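Local coordinates for protein HAD hydrolase, family IA, variant 3 (Entamoeba histolytica, PDB 6W04) that binds magnesium and is probably a hydrolase of the haloacid dehalogenase superfamily, possibly acting in carbohydrate metabolism, at residues Phe136-Phe141 against Tyr150-Lys155. Numbering follows the deposited sequence.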
# COMPACT_ATOMS: atom_id res chain seq x y z
N PHE A 136 7.66 -7.24 -0.04
CA PHE A 136 6.65 -7.29 -1.09
C PHE A 136 6.06 -8.70 -1.15
O PHE A 136 6.55 -9.63 -0.51
CB PHE A 136 7.24 -6.88 -2.45
CG PHE A 136 8.32 -7.79 -2.94
CD1 PHE A 136 8.01 -8.86 -3.76
CD2 PHE A 136 9.65 -7.57 -2.58
CE1 PHE A 136 9.00 -9.71 -4.22
CE2 PHE A 136 10.66 -8.42 -3.05
CZ PHE A 136 10.35 -9.50 -3.86
N ASN A 137 5.00 -8.85 -1.95
CA ASN A 137 4.36 -10.14 -2.10
C ASN A 137 5.24 -11.07 -2.93
O ASN A 137 5.21 -11.06 -4.16
CB ASN A 137 2.99 -10.01 -2.75
CG ASN A 137 2.33 -11.36 -2.94
OD1 ASN A 137 2.71 -12.34 -2.30
ND2 ASN A 137 1.36 -11.43 -3.86
N ASP A 138 6.01 -11.91 -2.24
CA ASP A 138 6.76 -12.97 -2.90
C ASP A 138 6.13 -14.33 -2.63
O ASP A 138 6.82 -15.35 -2.74
CB ASP A 138 8.21 -12.97 -2.44
CG ASP A 138 8.36 -13.23 -0.95
OD1 ASP A 138 7.33 -13.38 -0.24
OD2 ASP A 138 9.53 -13.29 -0.48
N PHE A 139 4.86 -14.34 -2.23
CA PHE A 139 4.06 -15.56 -2.10
C PHE A 139 4.55 -16.45 -0.97
O PHE A 139 4.30 -17.66 -0.97
CB PHE A 139 4.02 -16.33 -3.42
CG PHE A 139 3.51 -15.50 -4.57
CD1 PHE A 139 2.15 -15.35 -4.78
CD2 PHE A 139 4.39 -14.85 -5.41
CE1 PHE A 139 1.68 -14.57 -5.82
CE2 PHE A 139 3.93 -14.07 -6.45
CZ PHE A 139 2.57 -13.93 -6.66
N THR A 140 5.21 -15.88 0.03
CA THR A 140 5.67 -16.63 1.18
C THR A 140 4.91 -16.29 2.45
O THR A 140 5.29 -16.75 3.53
CB THR A 140 7.17 -16.41 1.40
OG1 THR A 140 7.41 -15.08 1.85
CG2 THR A 140 7.96 -16.66 0.10
N PHE A 141 3.84 -15.49 2.35
CA PHE A 141 3.07 -15.12 3.53
C PHE A 141 1.64 -14.77 3.11
O PHE A 141 1.35 -14.56 1.93
CB PHE A 141 3.72 -13.95 4.29
CG PHE A 141 3.89 -12.70 3.45
CD1 PHE A 141 2.85 -11.77 3.36
CD2 PHE A 141 5.08 -12.46 2.76
CE1 PHE A 141 3.00 -10.61 2.59
CE2 PHE A 141 5.23 -11.30 1.99
CZ PHE A 141 4.20 -10.37 1.90
N TYR A 150 3.52 -7.20 8.10
CA TYR A 150 4.17 -6.21 8.96
C TYR A 150 5.08 -6.85 10.00
O TYR A 150 6.10 -6.25 10.36
CB TYR A 150 3.11 -5.30 9.63
CG TYR A 150 2.59 -4.30 8.62
CD1 TYR A 150 3.47 -3.46 7.95
CD2 TYR A 150 1.23 -4.24 8.29
CE1 TYR A 150 3.02 -2.56 6.99
CE2 TYR A 150 0.76 -3.34 7.32
CZ TYR A 150 1.67 -2.51 6.67
OH TYR A 150 1.26 -1.60 5.71
N LEU A 151 4.76 -8.06 10.48
CA LEU A 151 5.73 -8.83 11.26
C LEU A 151 6.99 -9.09 10.45
O LEU A 151 8.11 -9.02 10.98
CB LEU A 151 5.11 -10.15 11.70
CG LEU A 151 3.85 -9.97 12.53
CD1 LEU A 151 3.19 -11.32 12.80
CD2 LEU A 151 4.19 -9.25 13.82
N LYS A 152 6.82 -9.40 9.17
CA LYS A 152 7.95 -9.63 8.29
C LYS A 152 8.83 -8.38 8.18
O LYS A 152 10.06 -8.47 8.26
CB LYS A 152 7.42 -10.06 6.92
CG LYS A 152 8.40 -10.70 5.99
CD LYS A 152 7.64 -11.46 4.89
CE LYS A 152 8.57 -11.95 3.76
NZ LYS A 152 9.49 -13.04 4.19
N ALA A 153 8.20 -7.21 8.04
CA ALA A 153 8.95 -5.96 7.93
C ALA A 153 9.66 -5.62 9.24
O ALA A 153 10.82 -5.18 9.23
CB ALA A 153 8.01 -4.83 7.53
N SER A 154 8.99 -5.80 10.38
CA SER A 154 9.64 -5.46 11.64
C SER A 154 10.81 -6.40 11.91
O SER A 154 11.87 -5.96 12.38
CB SER A 154 8.63 -5.49 12.79
OG SER A 154 8.00 -6.74 12.88
N LYS A 155 10.65 -7.69 11.60
CA LYS A 155 11.75 -8.64 11.79
C LYS A 155 12.91 -8.31 10.87
O LYS A 155 14.08 -8.47 11.25
CB LYS A 155 11.25 -10.07 11.56
CG LYS A 155 12.35 -11.13 11.62
CD LYS A 155 11.74 -12.52 11.52
CE LYS A 155 12.77 -13.58 11.16
NZ LYS A 155 12.12 -14.91 10.97
O HOH W 1 10.55 -13.78 1.69
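Lys-152 leaves helix 148-157 with CG anti to the backbone N (chi1 -164°) and runs on extended through chi3, which carries CD and CE to the CD2/CE2 side of the Phe-141 ring; the bend at chi4 (69°) then turns NZ off toward Thr-140 and Asp-138. The two side chains, Phe-141 and Lys-152, cross at about a right angle. The nearest approach is Phe-141 CD2 to Lys-152 CD, 3.5 Å, an oblique contact with the aliphatic part of the lysine; Lys-152 CE lies 3.7 Å from Phe-141 CD2. Beyond the ring, Lys-152 NZ comes within 3.7 Å of Thr-140 OG1.

The loop that receives the lysine is tied by two Asx turns. Asn-137 OD1 accepts from Phe-139 N, and Asp-138 OD1 takes both Thr-140 N and Thr-140 OG1 from one face of its carboxylate, the hydroxyl at 2.7 Å. A water accepts from Lys-152 NZ at 2.8 Å and appears to donate to Asp-138 OD2 at a doubtfully short 2.4 Å.

The contact joins the loop after edge strand 135-137 to the following helix of the Rossmann-like HAD core. Tyr-150 OH of that helix hydrogen-bonds Glu-168 OE2, a residue that binds magnesium in a structure of this protein, though not in this chain. Asp-138 OD2 and Lys-152 NZ, 4.7 Å apart, do not touch; the water probably links them, and their opposite charges probably favour the pairing, added to a modest hydrophobic contact at the surface.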